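Local coordinates for protein CRISPR-associated endonuclease Cas1 (Thermotoga maritima, PDB 4XTK) that probably acts as a metal-dependent DNA endonuclease in CRISPR adaptive immunity, working as a homodimer that joins with Cas2, at residues A132-R137 and R159-S164; I193-S198 and S276-N281; S206-Y209 and D214-I217; T289-H292 and R297-S300. All coordinates share one frame; numbering follows the deposited sequence.

Interaction 1: A132-R137 and R159-S164; sequences ADSLTR and REEYYS
Asp-133 O accepts two bonds from one residue, Thr-136 N and Thr-136 OG1, and the turn they close sets Ser-134 and Leu-135 against Glu-161 and Tyr-162 on the facing helix. The hydroxyl bond, Thr-136 OG1 to Asp-133 O, measures 3.0 Å, and both donors arrive from the same face of the carbonyl plane. A further backbone bond from Leu-135 N to Ala-132 O keeps this turn compact.

Across the gap the contact is mainly apolar. The CA atoms of Leu-135 and Tyr-162 stand 7.3 Å apart, and one leucine methyl fills much of that interval: Leu-135 CD2 lies 4.2 Å from Glu-161 CG and 4.4 Å from Tyr-162 CB. It therefore rests on the aliphatic roots of both residues, while the tyrosine ring leads away from it. Beside this methyl, Glu-161 sends CG anti to its backbone N (chi1 171°) and then bends at chi2 (62°), which swings the carboxylate alongside Ser-134; Glu-161 OE2 is 3.3 Å from Ser-134 OG.

The polar ends of the buried residues have partners beyond this pair. Tyr-162 OH hydrogen-bonds Asp-244 OD2 on helix 230-252, and Arg-159 NH2 forms salt bridges to Glu-155 and Glu-236. Those two glutamates are manganese ligands by similarity, so helix 148-166 carries this contact on one flank and borders the probable metal site of the helical Cas1 nuclease region on another.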
# COMPACT_ATOMS: atom_id res chain seq x y z
N ALA E 132 -15.48 -2.95 40.23
CA ALA E 132 -14.35 -3.18 39.33
C ALA E 132 -13.08 -3.65 40.05
O ALA E 132 -12.04 -3.85 39.41
CB ALA E 132 -14.06 -1.91 38.53
N ASP E 133 -13.15 -3.82 41.37
CA ASP E 133 -11.96 -4.07 42.18
C ASP E 133 -11.23 -5.37 41.82
O ASP E 133 -10.01 -5.46 41.99
CB ASP E 133 -12.31 -4.08 43.67
CG ASP E 133 -13.31 -5.17 44.04
OD1 ASP E 133 -13.96 -5.72 43.12
OD2 ASP E 133 -13.46 -5.46 45.24
N SER E 134 -11.96 -6.35 41.30
CA SER E 134 -11.36 -7.62 40.92
C SER E 134 -10.27 -7.42 39.87
O SER E 134 -9.29 -8.17 39.83
CB SER E 134 -12.43 -8.59 40.39
OG SER E 134 -13.11 -8.02 39.29
N LEU E 135 -10.44 -6.39 39.05
CA LEU E 135 -9.51 -6.08 37.97
C LEU E 135 -8.17 -5.55 38.46
O LEU E 135 -7.20 -5.51 37.70
CB LEU E 135 -10.14 -5.07 37.01
CG LEU E 135 -11.26 -5.61 36.12
CD1 LEU E 135 -11.78 -4.52 35.18
CD2 LEU E 135 -10.76 -6.82 35.34
N THR E 136 -8.10 -5.13 39.72
CA THR E 136 -6.88 -4.52 40.25
C THR E 136 -5.67 -5.45 40.16
O THR E 136 -4.57 -5.02 39.82
CB THR E 136 -7.06 -4.08 41.70
OG1 THR E 136 -8.16 -3.16 41.79
CG2 THR E 136 -5.81 -3.39 42.21
N ARG E 137 -5.89 -6.74 40.44
CA ARG E 137 -4.80 -7.72 40.41
C ARG E 137 -4.15 -7.79 39.03
O ARG E 137 -2.93 -7.99 38.91
CB ARG E 137 -5.31 -9.11 40.82
CG ARG E 137 -4.24 -10.20 40.79
CD ARG E 137 -4.84 -11.60 40.83
NE ARG E 137 -4.64 -12.34 39.59
CZ ARG E 137 -5.57 -13.11 39.03
NH1 ARG E 137 -6.77 -13.23 39.59
NH2 ARG E 137 -5.30 -13.75 37.90
N ARG E 159 -9.86 -9.39 30.53
CA ARG E 159 -11.06 -9.28 29.72
C ARG E 159 -12.10 -10.32 30.15
O ARG E 159 -13.29 -10.00 30.29
CB ARG E 159 -10.72 -9.44 28.24
CG ARG E 159 -11.88 -9.22 27.29
CD ARG E 159 -12.15 -7.74 27.05
NE ARG E 159 -10.98 -7.05 26.50
CZ ARG E 159 -10.90 -5.73 26.36
NH1 ARG E 159 -11.91 -4.95 26.72
NH2 ARG E 159 -9.79 -5.19 25.86
N GLU E 160 -11.65 -11.55 30.38
CA GLU E 160 -12.56 -12.64 30.73
C GLU E 160 -13.22 -12.40 32.08
O GLU E 160 -14.41 -12.67 32.26
CB GLU E 160 -11.82 -13.98 30.73
N GLU E 161 -12.45 -11.87 33.03
CA GLU E 161 -12.99 -11.50 34.34
C GLU E 161 -13.96 -10.33 34.19
O GLU E 161 -15.01 -10.28 34.84
CB GLU E 161 -11.85 -11.13 35.30
CG GLU E 161 -12.31 -10.54 36.60
CD GLU E 161 -13.18 -11.49 37.40
OE1 GLU E 161 -13.00 -12.72 37.24
OE2 GLU E 161 -14.04 -11.02 38.17
N TYR E 162 -13.59 -9.39 33.33
CA TYR E 162 -14.42 -8.25 33.03
C TYR E 162 -15.76 -8.70 32.46
O TYR E 162 -16.81 -8.19 32.84
CB TYR E 162 -13.68 -7.32 32.07
CG TYR E 162 -14.56 -6.39 31.28
CD1 TYR E 162 -14.93 -5.15 31.80
CD2 TYR E 162 -15.01 -6.73 30.02
CE1 TYR E 162 -15.73 -4.29 31.08
CE2 TYR E 162 -15.81 -5.88 29.29
CZ TYR E 162 -16.16 -4.66 29.82
OH TYR E 162 -16.95 -3.81 29.09
N TYR E 163 -15.71 -9.68 31.55
CA TYR E 163 -16.92 -10.22 30.93
C TYR E 163 -17.83 -10.91 31.95
O TYR E 163 -19.06 -10.83 31.84
CB TYR E 163 -16.54 -11.19 29.81
CG TYR E 163 -16.29 -10.50 28.49
CD1 TYR E 163 -17.12 -9.47 28.06
CD2 TYR E 163 -15.23 -10.88 27.67
CE1 TYR E 163 -16.90 -8.83 26.85
CE2 TYR E 163 -15.01 -10.24 26.46
CZ TYR E 163 -15.84 -9.22 26.05
OH TYR E 163 -15.64 -8.58 24.85
N SER E 164 -17.23 -11.57 32.94
CA SER E 164 -18.00 -12.19 34.01
C SER E 164 -18.73 -11.13 34.83
O SER E 164 -19.84 -11.36 35.29
CB SER E 164 -17.10 -13.02 34.93
OG SER E 164 -16.63 -14.18 34.27

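Interaction 2: I193-S198 and S276-N281; sequences ISFGNS and SLFVKN
Phe-195 and Phe-278 both hold CG anti to the backbone N (chi1 -176° for Phe-195), which extends each ring from its helix toward the other and lets the two side chains slide past one another in opposite directions. The result is an offset edge-to-face pair: the edge of Phe-195 addresses the face of Phe-278, with ring centroids 5.3 Å apart and planes at 79°. Its nearest atoms are Phe-195 CD2 and Phe-278 CD1, at 3.4 Å.

Two further contacts flank the ring pair. The far rim of Phe-278 reaches the backbone of the opposite helix, with Phe-278 CE1 3.6 Å from Gly-196 CA; because glycine carries no side chain, the ring can lie directly against the main chain there. At the Phe-195 end of the pair, Val-279 CG2 meets Phe-195 CZ at 3.8 Å, near the plane of that ring, and the valine and phenylalanine side chains cross at about a right angle. No hydrogen bond joins the two segments, so shape and dispersion account for the contact.

The segment axes come within 11.0 Å and cross at -45°, a spacing bridged by the aromatic side chains. Phe-278 also packs on Leu-192 and Leu-199, one on the N-terminal and one on the C-terminal side of Gly-196 in helix 188-208, and on Leu-246, which places helix 272-287 against both helix 188-208 and helix 230-252.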
# COMPACT_ATOMS: atom_id res chain seq x y z
N ILE E 193 -21.00 -10.62 20.74
CA ILE E 193 -19.70 -10.04 21.06
C ILE E 193 -18.72 -10.28 19.91
O ILE E 193 -18.02 -9.36 19.49
CB ILE E 193 -19.12 -10.63 22.36
CG1 ILE E 193 -20.08 -10.39 23.53
CG2 ILE E 193 -17.75 -10.03 22.65
CD1 ILE E 193 -20.34 -8.93 23.81
N SER E 194 -18.69 -11.50 19.39
CA SER E 194 -17.83 -11.82 18.25
C SER E 194 -18.17 -10.96 17.05
O SER E 194 -17.28 -10.43 16.39
CB SER E 194 -17.95 -13.30 17.88
OG SER E 194 -17.34 -14.11 18.86
N PHE E 195 -19.47 -10.81 16.78
CA PHE E 195 -19.91 -10.02 15.64
C PHE E 195 -19.53 -8.55 15.82
O PHE E 195 -18.98 -7.94 14.91
CB PHE E 195 -21.41 -10.16 15.44
CG PHE E 195 -21.91 -9.44 14.23
CD1 PHE E 195 -21.66 -9.93 12.96
CD2 PHE E 195 -22.62 -8.25 14.36
CE1 PHE E 195 -22.12 -9.25 11.83
CE2 PHE E 195 -23.09 -7.57 13.25
CZ PHE E 195 -22.83 -8.07 11.98
N GLY E 196 -19.83 -8.00 17.00
CA GLY E 196 -19.49 -6.62 17.31
C GLY E 196 -17.99 -6.37 17.22
O GLY E 196 -17.55 -5.37 16.63
N ASN E 197 -17.20 -7.28 17.79
CA ASN E 197 -15.75 -7.16 17.73
C ASN E 197 -15.23 -7.11 16.31
O ASN E 197 -14.39 -6.28 15.98
CB ASN E 197 -15.08 -8.31 18.48
CG ASN E 197 -15.06 -8.08 19.97
OD1 ASN E 197 -15.50 -7.03 20.45
ND2 ASN E 197 -14.55 -9.05 20.71
N SER E 198 -15.74 -8.00 15.46
CA SER E 198 -15.35 -8.03 14.06
C SER E 198 -15.62 -6.68 13.40
O SER E 198 -14.78 -6.17 12.66
CB SER E 198 -16.07 -9.16 13.32
OG SER E 198 -17.38 -8.77 12.95
N SER E 276 -28.48 -6.74 10.46
CA SER E 276 -28.78 -5.38 10.03
C SER E 276 -29.07 -4.50 11.23
O SER E 276 -28.52 -3.40 11.34
CB SER E 276 -29.96 -5.36 9.05
OG SER E 276 -31.13 -5.88 9.66
N LEU E 277 -29.92 -4.98 12.14
CA LEU E 277 -30.23 -4.22 13.35
C LEU E 277 -28.96 -3.91 14.13
O LEU E 277 -28.79 -2.79 14.63
CB LEU E 277 -31.22 -4.98 14.22
CG LEU E 277 -31.74 -4.21 15.44
CD1 LEU E 277 -33.25 -4.36 15.57
CD2 LEU E 277 -31.05 -4.66 16.72
N PHE E 278 -28.07 -4.88 14.24
CA PHE E 278 -26.84 -4.68 14.98
C PHE E 278 -25.94 -3.66 14.28
O PHE E 278 -25.36 -2.78 14.92
CB PHE E 278 -26.10 -6.01 15.18
CG PHE E 278 -25.01 -5.93 16.20
CD1 PHE E 278 -23.78 -5.39 15.88
CD2 PHE E 278 -25.22 -6.36 17.49
CE1 PHE E 278 -22.78 -5.30 16.82
CE2 PHE E 278 -24.23 -6.28 18.44
CZ PHE E 278 -23.01 -5.74 18.10
N VAL E 279 -25.82 -3.79 12.96
CA VAL E 279 -24.93 -2.94 12.18
C VAL E 279 -25.38 -1.48 12.21
O VAL E 279 -24.57 -0.58 12.42
CB VAL E 279 -24.84 -3.45 10.72
CG1 VAL E 279 -24.24 -2.39 9.82
CG2 VAL E 279 -24.01 -4.73 10.67
N LYS E 280 -26.68 -1.25 12.03
CA LYS E 280 -27.24 0.10 12.11
C LYS E 280 -26.99 0.74 13.48
O LYS E 280 -26.55 1.88 13.56
CB LYS E 280 -28.74 0.09 11.82
CG LYS E 280 -29.10 -0.18 10.37
CD LYS E 280 -30.61 -0.18 10.17
CE LYS E 280 -31.00 0.13 8.73
NZ LYS E 280 -30.81 -1.04 7.83
N ASN E 281 -27.28 -0.01 14.54
CA ASN E 281 -27.03 0.48 15.89
C ASN E 281 -25.56 0.72 16.14
O ASN E 281 -25.18 1.68 16.81
CB ASN E 281 -27.57 -0.52 16.93
CG ASN E 281 -29.06 -0.46 17.07
OD1 ASN E 281 -29.59 0.33 17.84
ND2 ASN E 281 -29.76 -1.29 16.31

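Interaction 3: S206-Y209 and D214-I217; sequences SLIY and DPRI
Ile-208 and the ring of Pro-215 form the close, buried part of this contact, whereas Tyr-209, partly exposed, touches the same proline more sparingly at its rim. Ile-208 places CG2 anti to its backbone N (chi1 -69°, measured to CG1), and this methyl meets the proline at several atoms: Ile-208 CG2 is 3.9 Å from Pro-215 CB and 4.0 Å from Pro-215 CD. On the looser side, the tyrosine ring crosses the proline at about a right angle, and the approach is confined to Tyr-209 CE1 and CZ, with CE1 3.9 Å from Pro-215 CG. Tyr-209 also meets the ring of Tyr-77, while Ile-208 packs on Leu-230 and Leu-309.

The proline belongs to a type I beta turn, Asp-214 to Ile-217, whose first residue bonds back to the turn through its carboxylate. Asp-214 OD1 accepts from Arg-216 N at 2.8 Å, which makes an Asx turn, and also from Arg-216 NE at 3.0 Å, a bond straight to 174°. Arg-216 NH2 takes Asp-214 OD2 at 2.6 Å, so the guanidinium grips the carboxylate side-on, using the syn lone pair of each oxygen.

Arg-216 NH2 additionally makes a salt bridge to Asp-214 OD2 of the second subunit. The chemistry therefore divides the work: apolar packing seats the turn on the end of helix 188-208, and a charge network that probably stabilises the ionised carboxylates ties it to the dimer partner.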
# COMPACT_ATOMS: atom_id res chain seq x y z
N SER E 206 -9.97 0.49 8.77
CA SER E 206 -10.21 1.47 7.73
C SER E 206 -9.67 2.83 8.17
O SER E 206 -9.19 3.61 7.35
CB SER E 206 -11.70 1.55 7.36
OG SER E 206 -12.47 2.09 8.41
N LEU E 207 -9.74 3.11 9.47
CA LEU E 207 -9.24 4.38 9.98
C LEU E 207 -7.71 4.44 9.95
O LEU E 207 -7.13 5.50 9.74
CB LEU E 207 -9.76 4.63 11.40
CG LEU E 207 -11.26 4.98 11.47
CD1 LEU E 207 -11.69 5.27 12.90
CD2 LEU E 207 -11.62 6.16 10.55
N ILE E 208 -7.06 3.29 10.15
CA ILE E 208 -5.61 3.22 10.07
C ILE E 208 -5.16 3.52 8.64
O ILE E 208 -4.18 4.24 8.42
CB ILE E 208 -5.08 1.84 10.52
CG1 ILE E 208 -5.29 1.64 12.03
CG2 ILE E 208 -3.59 1.70 10.19
CD1 ILE E 208 -4.91 0.24 12.53
N TYR E 209 -5.90 3.01 7.66
CA TYR E 209 -5.61 3.28 6.26
C TYR E 209 -5.74 4.77 5.93
O TYR E 209 -5.28 5.22 4.88
CB TYR E 209 -6.54 2.48 5.34
CG TYR E 209 -6.12 1.04 5.09
CD1 TYR E 209 -4.81 0.73 4.77
CD2 TYR E 209 -7.06 0.01 5.15
CE1 TYR E 209 -4.43 -0.58 4.53
CE2 TYR E 209 -6.69 -1.30 4.91
CZ TYR E 209 -5.38 -1.59 4.60
OH TYR E 209 -5.02 -2.90 4.36
N ASP E 214 1.04 1.69 9.28
CA ASP E 214 0.76 0.42 8.61
C ASP E 214 0.13 -0.56 9.59
O ASP E 214 0.68 -0.82 10.67
CB ASP E 214 2.02 -0.18 8.00
CG ASP E 214 1.71 -1.38 7.10
OD1 ASP E 214 1.40 -2.46 7.64
OD2 ASP E 214 1.78 -1.23 5.87
N PRO E 215 -1.04 -1.10 9.22
CA PRO E 215 -1.87 -2.01 10.02
C PRO E 215 -1.26 -3.40 10.22
O PRO E 215 -1.73 -4.13 11.09
CB PRO E 215 -3.16 -2.10 9.21
CG PRO E 215 -2.71 -1.90 7.81
CD PRO E 215 -1.60 -0.89 7.87
N ARG E 216 -0.26 -3.75 9.42
CA ARG E 216 0.30 -5.11 9.48
C ARG E 216 1.29 -5.32 10.61
O ARG E 216 1.67 -6.45 10.90
CB ARG E 216 0.95 -5.46 8.15
CG ARG E 216 -0.07 -5.67 7.06
CD ARG E 216 0.53 -5.69 5.69
NE ARG E 216 1.14 -4.41 5.34
CZ ARG E 216 1.50 -4.10 4.10
NH1 ARG E 216 1.30 -4.96 3.12
NH2 ARG E 216 2.06 -2.92 3.85
N ILE E 217 1.71 -4.25 11.27
CA ILE E 217 2.58 -4.38 12.43
C ILE E 217 1.88 -3.94 13.70
O ILE E 217 1.57 -2.76 13.86
CB ILE E 217 3.89 -3.58 12.26
CG1 ILE E 217 4.67 -4.09 11.05
CG2 ILE E 217 4.73 -3.66 13.51
CD1 ILE E 217 5.93 -3.31 10.78

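Interaction 4: T289-H292 and R297-S300; sequences TVFH and RYVS
Val-290 and Val-299 exchange two backbone hydrogen bonds in this antiparallel hairpin: Val-290 N to Val-299 O is 3.0 Å and Val-299 N to Val-290 O is 3.2 Å. The next hydrogen-bonded pair is satisfied in the same way. His-292 N reaches Arg-297 O at 2.8 Å with an N-H...O angle of 171°, lying nearly along the C=O axis, and Arg-297 N returns to His-292 O at 3.2 Å with a more bent angle of 149°. Three of these acceptors gain an additional CA-H...O contact, the shortest running from Thr-289 CA to Val-299 O at 3.2 Å; the others bring Tyr-298 CA to Val-290 O and Phe-291 CA to Arg-297 O.

The non-hydrogen-bonded pairs, Thr-289 with Ser-300 and Phe-291 with Tyr-298, put their side chains on one face. There the edge of Phe-291 addresses the face of Tyr-298, with planes at 62° and centroids 4.8 Å apart; Phe-291 CD1 sits over the tyrosine ring, offset toward its rim. The other face carries Val-290, His-292, Arg-297 and Val-299; the two valines and the histidine pack on Leu-304 of helix 301-316. Ser-300, the last hairpin residue, is the N-cap of that helix, its OG accepting from Ser-303 N.

With an exposed aromatic pair on one face, this surface hairpin is probably held together by its main-chain bonds more than by buried side chains, and the Leu-304 packing joins it to the helix that Ser-300 caps.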
# COMPACT_ATOMS: atom_id res chain seq x y z
N THR E 289 -21.55 10.73 20.83
CA THR E 289 -20.51 11.55 21.45
C THR E 289 -20.40 11.32 22.95
O THR E 289 -21.41 11.18 23.64
CB THR E 289 -20.76 13.04 21.20
OG1 THR E 289 -22.03 13.42 21.77
CG2 THR E 289 -20.76 13.35 19.71
N VAL E 290 -19.16 11.30 23.44
CA VAL E 290 -18.90 11.20 24.87
C VAL E 290 -17.99 12.34 25.31
O VAL E 290 -17.27 12.92 24.49
CB VAL E 290 -18.25 9.85 25.23
CG1 VAL E 290 -16.79 9.82 24.79
CG2 VAL E 290 -18.40 9.58 26.73
N PHE E 291 -18.02 12.67 26.60
CA PHE E 291 -17.20 13.74 27.14
C PHE E 291 -15.76 13.31 27.34
O PHE E 291 -15.48 12.31 28.01
CB PHE E 291 -17.75 14.25 28.48
CG PHE E 291 -17.17 15.57 28.91
CD1 PHE E 291 -17.53 16.75 28.27
CD2 PHE E 291 -16.28 15.64 29.97
CE1 PHE E 291 -17.00 17.97 28.67
CE2 PHE E 291 -15.75 16.86 30.37
CZ PHE E 291 -16.11 18.02 29.72
N HIS E 292 -14.85 14.06 26.75
CA HIS E 292 -13.43 13.84 26.95
C HIS E 292 -12.87 15.02 27.74
O HIS E 292 -12.80 16.15 27.24
CB HIS E 292 -12.71 13.67 25.61
CG HIS E 292 -11.56 12.72 25.67
ND1 HIS E 292 -11.69 11.42 26.12
CD2 HIS E 292 -10.25 12.87 25.33
CE1 HIS E 292 -10.52 10.82 26.06
NE2 HIS E 292 -9.63 11.68 25.58
N ARG E 297 -14.26 18.61 25.90
CA ARG E 297 -15.31 18.66 24.88
C ARG E 297 -15.96 17.31 24.65
O ARG E 297 -15.62 16.31 25.29
CB ARG E 297 -14.76 19.16 23.54
CG ARG E 297 -13.86 20.36 23.60
CD ARG E 297 -12.63 20.12 22.75
NE ARG E 297 -11.82 21.33 22.62
CZ ARG E 297 -11.60 21.95 21.47
NH1 ARG E 297 -12.12 21.48 20.35
NH2 ARG E 297 -10.85 23.05 21.44
N TYR E 298 -16.90 17.29 23.71
CA TYR E 298 -17.54 16.06 23.28
C TYR E 298 -17.05 15.67 21.90
O TYR E 298 -17.02 16.48 20.97
CB TYR E 298 -19.06 16.21 23.29
CG TYR E 298 -19.62 16.32 24.68
CD1 TYR E 298 -19.82 15.19 25.46
CD2 TYR E 298 -19.93 17.56 25.23
CE1 TYR E 298 -20.32 15.29 26.74
CE2 TYR E 298 -20.43 17.66 26.51
CZ TYR E 298 -20.63 16.52 27.26
OH TYR E 298 -21.12 16.61 28.54
N VAL E 299 -16.65 14.41 21.77
CA VAL E 299 -16.17 13.88 20.51
C VAL E 299 -16.90 12.57 20.21
O VAL E 299 -17.36 11.88 21.13
CB VAL E 299 -14.64 13.66 20.53
CG1 VAL E 299 -13.92 14.99 20.61
CG2 VAL E 299 -14.24 12.76 21.69
N SER E 300 -17.02 12.25 18.93
CA SER E 300 -17.60 10.98 18.52
C SER E 300 -16.61 9.86 18.82
O SER E 300 -15.42 10.11 18.97
CB SER E 300 -17.96 10.99 17.04
OG SER E 300 -16.80 11.14 16.24

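Overall arrangement
Along the chain interaction 1 closes first; interaction 3 then falls between the two segments of interaction 2, and interaction 4 follows. Helix 188-208 is shared by interactions 2 and 3, whose centres are 21 Å apart, with its 193-198 segment facing helix 272-287 and its C-terminal end meeting the 214-217 turn. Interactions 1 and 2, centred 24 Å apart, touch through Tyr-163 OH and Ile-193 CG2 at 3.4 Å. Helix 272-287 leads directly into the hairpin of interaction 4, whose nearest atoms to interaction 3 are about 8 Å away. The contacts are spread over the largely helical part of the chain, from the flank of the probable metal site to the dimer interface.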